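Local structure of nitroreductase (Desulfitobacterium hafniense, 3PXV) at residues 43-48 against 103-108; 59-64 against 151-156. The protein binds flavin mononucleotide and, as a member of the nitroreductase family, probably works as a flavin-dependent oxidoreductase. All coordinates share one frame; numbering follows the deposited sequence.

Contact 1. Residues 43-48 against 103-108; sequences MNRQAW and PTQYGP. With FMN (flavin mononucleotide), chain E.
Arg45 lays one face of its guanidinium over CB of Pro108, 3.5 Å from NH1, with the bend at chi3 (74°) turning the head group onto the proline. The same side chain slides past Gln105 in the opposite direction: Gln105 OE1 sits 3.5 Å from Arg45 CD and 3.4 Å from Arg45 NE, where the angle is too poor for a hydrogen bond, and the guanidinium and amide planes stand 33° apart. The methyl of Ala47 meets the aliphatic part of the glutamine, CB to CG of Gln105 at 3.8 Å. A water joins the two segments by polar bonds, accepting from Arg45 NH1 at 3.1 Å and donating to Pro108 O at 2.8 Å. NH1 also makes a salt bridge to Asp112, one turn further along the helix. With a leucine in place of Arg45, Asp112 would probably lose its charged mate and the water one of its anchors. Next to Arg45 in the loop, Asn44 packs CB 3.6 Å from O4' of the FMN ribityl chain, and its OD1 accepts a straight bond from Gln46 NE2 (2.8 Å, 171°). The loop between helix 26-36 and strand 50-53 is thus laid against the turn that leads into helix 106-126 and against Pro108 of that helix, with Ala47 also tied by backbone bonding to Asp102, just after strand 95-101.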
loop_
_atom_site.group_PDB
_atom_site.type_symbol
_atom_site.label_atom_id
_atom_site.label_comp_id
_atom_site.label_asym_id
_atom_site.label_seq_id
_atom_site.Cartn_x
_atom_site.Cartn_y
_atom_site.Cartn_z
HETATM N N MSE B 43 7.604 7.602 8.911
HETATM C CA MSE B 43 8.899 7.945 9.561
HETATM C C MSE B 43 10.118 7.400 8.771
HETATM O O MSE B 43 11.197 7.335 9.319
HETATM C CB MSE B 43 9.010 7.375 10.978
HETATM C CG MSE B 43 7.835 7.604 11.929
HETATM SE SE MSE B 43 7.783 9.324 12.810
HETATM C CE MSE B 43 7.475 10.503 11.280
ATOM N N ASN B 44 9.942 7.029 7.506
ATOM C CA ASN B 44 11.002 6.373 6.708
ATOM C C ASN B 44 11.623 5.157 7.437
ATOM O O ASN B 44 12.792 4.818 7.219
ATOM C CB ASN B 44 12.127 7.339 6.287
ATOM C CG ASN B 44 13.028 6.734 5.211
ATOM O OD1 ASN B 44 12.550 6.008 4.323
ATOM N ND2 ASN B 44 14.316 7.004 5.286
ATOM N N ARG B 45 10.825 4.517 8.294
ATOM C CA ARG B 45 11.280 3.389 9.131
ATOM C C ARG B 45 11.596 2.129 8.316
ATOM O O ARG B 45 12.327 1.280 8.780
ATOM C CB ARG B 45 10.245 3.066 10.224
ATOM C CG ARG B 45 8.928 2.476 9.678
ATOM C CD ARG B 45 7.966 2.055 10.781
ATOM N NE ARG B 45 7.323 3.193 11.453
ATOM C CZ ARG B 45 6.232 3.820 11.003
ATOM N NH1 ARG B 45 5.674 3.436 9.852
ATOM N NH2 ARG B 45 5.711 4.856 11.690
ATOM N N GLN B 46 11.020 2.005 7.116
ATOM C CA GLN B 46 11.296 0.870 6.226
ATOM C C GLN B 46 11.411 -0.437 7.018
ATOM O O GLN B 46 12.394 -1.165 6.914
ATOM C CB GLN B 46 12.582 1.134 5.415
ATOM C CG GLN B 46 12.542 2.412 4.528
ATOM C CD GLN B 46 13.824 2.624 3.710
ATOM O OE1 GLN B 46 14.571 1.665 3.384
ATOM N NE2 GLN B 46 14.086 3.882 3.371
ATOM N N ALA B 47 10.367 -0.734 7.791
ATOM C CA ALA B 47 10.322 -1.923 8.636
ATOM C C ALA B 47 9.894 -3.141 7.811
ATOM O O ALA B 47 8.974 -3.864 8.163
ATOM C CB ALA B 47 9.365 -1.687 9.820
ATOM N N TRP B 48 10.596 -3.336 6.704
ATOM C CA TRP B 48 10.362 -4.414 5.790
ATOM C C TRP B 48 11.639 -4.874 5.130
ATOM O O TRP B 48 12.693 -4.322 5.419
ATOM C CB TRP B 48 9.355 -4.001 4.732
ATOM C CG TRP B 48 9.345 -2.563 4.233
ATOM C CD1 TRP B 48 8.343 -1.696 4.410
ATOM C CD2 TRP B 48 10.303 -1.891 3.391
ATOM N NE1 TRP B 48 8.606 -0.512 3.776
ATOM C CE2 TRP B 48 9.800 -0.612 3.128
ATOM C CE3 TRP B 48 11.526 -2.246 2.833
ATOM C CZ2 TRP B 48 10.487 0.328 2.351
ATOM C CZ3 TRP B 48 12.208 -1.314 2.062
ATOM C CH2 TRP B 48 11.684 -0.048 1.825
ATOM N N PRO B 103 6.855 -6.783 13.476
ATOM C CA PRO B 103 5.544 -6.710 14.116
ATOM C C PRO B 103 5.426 -5.741 15.310
ATOM O O PRO B 103 4.314 -5.468 15.737
ATOM C CB PRO B 103 5.329 -8.151 14.605
ATOM C CG PRO B 103 6.682 -8.679 14.817
ATOM C CD PRO B 103 7.528 -8.065 13.752
ATOM N N THR B 104 6.548 -5.253 15.851
ATOM C CA THR B 104 6.534 -4.320 16.998
ATOM C C THR B 104 6.279 -2.897 16.509
ATOM O O THR B 104 6.338 -1.944 17.282
ATOM C CB THR B 104 7.873 -4.327 17.806
ATOM O OG1 THR B 104 8.904 -3.694 17.040
ATOM C CG2 THR B 104 8.298 -5.767 18.210
ATOM N N GLN B 105 6.079 -2.767 15.201
ATOM C CA GLN B 105 5.740 -1.507 14.558
ATOM C C GLN B 105 4.208 -1.505 14.281
ATOM O O GLN B 105 3.691 -0.616 13.621
ATOM C CB GLN B 105 6.548 -1.343 13.247
ATOM C CG GLN B 105 8.072 -1.261 13.401
ATOM C CD GLN B 105 8.580 0.045 14.044
ATOM O OE1 GLN B 105 7.867 1.057 14.104
ATOM N NE2 GLN B 105 9.830 0.019 14.516
ATOM N N TYR B 106 3.524 -2.548 14.759
ATOM C CA TYR B 106 2.064 -2.693 14.709
ATOM C C TYR B 106 1.392 -2.264 13.377
ATOM O O TYR B 106 1.862 -2.638 12.309
ATOM C CB TYR B 106 1.462 -1.997 15.959
ATOM C CG TYR B 106 2.105 -2.474 17.267
ATOM C CD1 TYR B 106 1.740 -3.700 17.847
ATOM C CD2 TYR B 106 3.101 -1.722 17.896
ATOM C CE1 TYR B 106 2.346 -4.156 19.018
ATOM C CE2 TYR B 106 3.711 -2.169 19.072
ATOM C CZ TYR B 106 3.330 -3.387 19.629
ATOM O OH TYR B 106 3.927 -3.823 20.797
ATOM N N GLY B 107 0.305 -1.498 13.452
ATOM C CA GLY B 107 -0.441 -1.060 12.277
ATOM C C GLY B 107 0.352 -0.264 11.275
ATOM O O GLY B 107 0.189 -0.435 10.073
ATOM N N PRO B 108 1.195 0.642 11.756
ATOM C CA PRO B 108 1.968 1.390 10.773
ATOM C C PRO B 108 2.820 0.503 9.836
ATOM O O PRO B 108 3.002 0.852 8.686
ATOM C CB PRO B 108 2.825 2.334 11.648
ATOM C CG PRO B 108 1.988 2.577 12.859
ATOM C CD PRO B 108 1.213 1.289 13.082
HETATM N N1 FMN E . 4.988 12.729 6.681
HETATM C C2 FMN E . 4.495 13.841 7.357
HETATM O O2 FMN E . 5.080 14.933 7.260
HETATM N N3 FMN E . 3.349 13.715 8.131
HETATM C C4 FMN E . 2.719 12.473 8.225
HETATM O O4 FMN E . 1.698 12.395 8.925
HETATM C C4A FMN E . 3.237 11.342 7.530
HETATM N N5 FMN E . 2.638 10.092 7.589
HETATM C C5A FMN E . 3.011 9.083 6.698
HETATM C C6 FMN E . 2.239 7.921 6.594
HETATM C C7 FMN E . 2.572 6.889 5.711
HETATM C C7M FMN E . 1.729 5.653 5.608
HETATM C C8 FMN E . 3.699 7.038 4.936
HETATM C C8M FMN E . 4.091 5.972 3.981
HETATM C C9 FMN E . 4.482 8.198 5.033
HETATM C C9A FMN E . 4.156 9.236 5.905
HETATM N N10 FMN E . 4.932 10.416 6.041
HETATM C C10 FMN E . 4.391 11.495 6.751
HETATM C "C1'" FMN E . 6.075 10.717 5.128
HETATM C "C2'" FMN E . 7.324 9.886 5.386
HETATM O "O2'" FMN E . 8.160 10.584 6.279
HETATM C "C3'" FMN E . 8.090 9.655 4.064
HETATM O "O3'" FMN E . 7.413 8.738 3.207
HETATM C "C4'" FMN E . 9.495 9.132 4.330
HETATM O "O4'" FMN E . 10.224 10.109 5.051
HETATM C "C5'" FMN E . 10.213 8.732 3.033
HETATM O "O5'" FMN E . 10.486 9.894 2.294
HETATM P P FMN E . 9.951 10.075 0.836
HETATM O O1P FMN E . 10.197 11.541 0.558
HETATM O O2P FMN E . 8.458 9.883 0.764
HETATM O O3P FMN E . 10.741 9.156 -0.078
HETATM O O HOH W 1 2.880 3.692 8.486
#

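Contact 2. Residues 59-64 against 151-156; sequences MQEMEA and SKRLGF
Glu61 and Arg153 meet at the ends of their side chains, which cross at about a right angle. Arg153 NH1 donates to Glu61 OE1 over 2.7 Å with an N-H...O angle of 164°, a nearly straight salt-bridge hydrogen bond. The acceptor lies close to the guanidinium plane, at its edge, whereas the nitrogen approaches from above the carboxylate plane; with the two planes 68° apart, one short bond forms instead of a two-pronged pair, and Glu61 OE2 stays 3.9 Å from Arg153 NH2. Both bonded atoms have second partners: OE1 also takes a salt bridge from Arg146, just before helix 147-154, and NH1 makes one to Glu149 within it. The resulting chain of alternating charges probably helps offset the closeness of the Glu57 carboxylate to Glu61 OE2. Beside this polar link, Met62, a selenomethionine, and Leu154 reach for each other tip to tip, SE to CD1 of Leu154 at 3.9 Å. The bend at chi3 (59°) folds the methyl back so that CE, too, stays near the leucine, 4.0 Å from its CD1. Met62 further packs on Phe150 and Met96, Leu154 on Val53. At the end of the second helix, Phe156 N bonds to Ser151 O at 2.9 Å, and a weak bond runs from Gly155 N to Lys152 O. With Gly155 at positive phi as the C-prime residue, this is a Schellman motif, closing helix 147-154 beside helix 56-72 in the alpha+beta fold of FMN-dependent nitroreductases.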
loop_
_atom_site.group_PDB
_atom_site.type_symbol
_atom_site.label_atom_id
_atom_site.label_comp_id
_atom_site.label_asym_id
_atom_site.label_seq_id
_atom_site.Cartn_x
_atom_site.Cartn_y
_atom_site.Cartn_z
HETATM N N MSE B 59 9.548 -22.874 -2.594
HETATM C CA MSE B 59 8.210 -22.422 -2.947
HETATM C C MSE B 59 7.193 -23.558 -2.806
HETATM O O MSE B 59 6.157 -23.371 -2.179
HETATM C CB MSE B 59 8.190 -21.821 -4.355
HETATM C CG MSE B 59 8.886 -20.450 -4.453
HETATM SE SE MSE B 59 8.355 -19.529 -6.046
HETATM C CE MSE B 59 6.501 -19.376 -5.615
ATOM N N GLN B 60 7.500 -24.731 -3.377
ATOM C CA GLN B 60 6.623 -25.914 -3.264
ATOM C C GLN B 60 6.408 -26.330 -1.808
ATOM O O GLN B 60 5.312 -26.741 -1.432
ATOM C CB GLN B 60 7.173 -27.127 -4.051
ATOM C CG GLN B 60 7.153 -27.010 -5.594
ATOM C CD GLN B 60 7.680 -28.292 -6.303
ATOM O OE1 GLN B 60 8.596 -28.954 -5.821
ATOM N NE2 GLN B 60 7.090 -28.626 -7.451
ATOM N N GLU B 61 7.447 -26.233 -0.989
ATOM C CA GLU B 61 7.319 -26.648 0.408
ATOM C C GLU B 61 6.404 -25.725 1.190
ATOM O O GLU B 61 5.580 -26.181 1.962
ATOM C CB GLU B 61 8.694 -26.787 1.076
ATOM C CG GLU B 61 9.518 -27.965 0.549
ATOM C CD GLU B 61 10.815 -28.208 1.308
ATOM O OE1 GLU B 61 10.935 -27.743 2.459
ATOM O OE2 GLU B 61 11.714 -28.902 0.765
HETATM N N MSE B 62 6.530 -24.426 0.961
HETATM C CA MSE B 62 5.714 -23.463 1.651
HETATM C C MSE B 62 4.263 -23.611 1.186
HETATM O O MSE B 62 3.320 -23.438 1.969
HETATM C CB MSE B 62 6.238 -22.032 1.403
HETATM C CG MSE B 62 7.584 -21.758 2.019
HETATM SE SE MSE B 62 8.303 -20.003 1.603
HETATM C CE MSE B 62 6.881 -18.973 2.347
ATOM N N GLU B 63 4.089 -23.955 -0.086
ATOM C CA GLU B 63 2.754 -24.125 -0.654
ATOM C C GLU B 63 2.065 -25.337 -0.030
ATOM O O GLU B 63 0.915 -25.250 0.393
ATOM C CB GLU B 63 2.822 -24.269 -2.184
ATOM C CG GLU B 63 1.430 -24.334 -2.851
ATOM C CD GLU B 63 1.487 -24.354 -4.376
ATOM O OE1 GLU B 63 2.274 -25.132 -4.938
ATOM O OE2 GLU B 63 0.725 -23.599 -5.011
ATOM N N ALA B 64 2.779 -26.460 0.011
ATOM C CA ALA B 64 2.249 -27.700 0.566
ATOM C C ALA B 64 1.971 -27.557 2.062
ATOM O O ALA B 64 0.990 -28.097 2.562
ATOM C CB ALA B 64 3.194 -28.862 0.285
ATOM N N SER B 151 11.714 -19.060 7.904
ATOM C CA SER B 151 12.275 -17.733 8.128
ATOM C C SER B 151 13.753 -17.700 7.803
ATOM O O SER B 151 14.219 -16.785 7.130
ATOM C CB SER B 151 11.995 -17.226 9.541
ATOM O OG SER B 151 10.599 -16.967 9.707
ATOM N N LYS B 152 14.489 -18.708 8.247
ATOM C CA LYS B 152 15.918 -18.760 7.982
ATOM C C LYS B 152 16.185 -19.063 6.520
ATOM O O LYS B 152 17.078 -18.497 5.916
ATOM C CB LYS B 152 16.608 -19.799 8.873
ATOM C CG LYS B 152 16.623 -19.422 10.338
ATOM C CD LYS B 152 17.348 -20.470 11.193
ATOM C CE LYS B 152 16.612 -21.813 11.211
ATOM N NZ LYS B 152 17.156 -22.742 12.255
ATOM N N ARG B 153 15.420 -19.960 5.938
ATOM C CA ARG B 153 15.639 -20.280 4.533
ATOM C C ARG B 153 15.376 -19.051 3.659
ATOM O O ARG B 153 16.044 -18.852 2.646
ATOM C CB ARG B 153 14.789 -21.471 4.110
ATOM C CG ARG B 153 15.186 -22.736 4.836
ATOM C CD ARG B 153 14.243 -23.869 4.532
ATOM N NE ARG B 153 14.342 -24.323 3.154
ATOM C CZ ARG B 153 13.630 -25.328 2.652
ATOM N NH1 ARG B 153 12.740 -25.977 3.409
ATOM N NH2 ARG B 153 13.802 -25.678 1.392
ATOM N N LEU B 154 14.435 -18.213 4.077
ATOM C CA LEU B 154 14.120 -16.985 3.316
ATOM C C LEU B 154 15.081 -15.866 3.655
ATOM O O LEU B 154 15.275 -14.970 2.862
ATOM C CB LEU B 154 12.691 -16.539 3.590
ATOM C CG LEU B 154 11.638 -17.410 2.905
ATOM C CD1 LEU B 154 10.269 -17.252 3.549
ATOM C CD2 LEU B 154 11.593 -17.095 1.411
ATOM N N GLY B 155 15.679 -15.940 4.843
ATOM C CA GLY B 155 16.605 -14.939 5.318
ATOM C C GLY B 155 15.931 -13.771 6.015
ATOM O O GLY B 155 16.447 -12.670 6.002
ATOM N N PHE B 156 14.782 -14.004 6.634
ATOM C CA PHE B 156 14.086 -12.967 7.390
ATOM C C PHE B 156 14.994 -12.411 8.484
ATOM O O PHE B 156 15.774 -13.158 9.065
ATOM C CB PHE B 156 12.890 -13.589 8.130
ATOM C CG PHE B 156 11.638 -13.728 7.327
ATOM C CD1 PHE B 156 11.648 -13.770 5.934
ATOM C CD2 PHE B 156 10.438 -13.929 7.989
ATOM C CE1 PHE B 156 10.469 -13.925 5.222
ATOM C CE2 PHE B 156 9.262 -14.107 7.292
ATOM C CZ PHE B 156 9.272 -14.113 5.903
#

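How the contacts relate
Contacts 1 and 2 do not touch: their centres are 23 Å apart and their nearest atoms about 9 Å. Along the chain their segments alternate, and strand 50-53 leads from the loop of contact 1 toward helix 56-72 of contact 2. They stand differently to the flavin. Contact 1 includes a residue of the FMN pocket, Asn44, beside a cofactor whose hydrogen-bonding partners include Arg13, Ser15 and Arg17 of the second subunit, so this loop completes a site shared across the dimer. Contact 2 is set further back, the side chain of Met62 lying about 12 Å from an FMN and about 10 Å from that of the FMN-binding Tyr136.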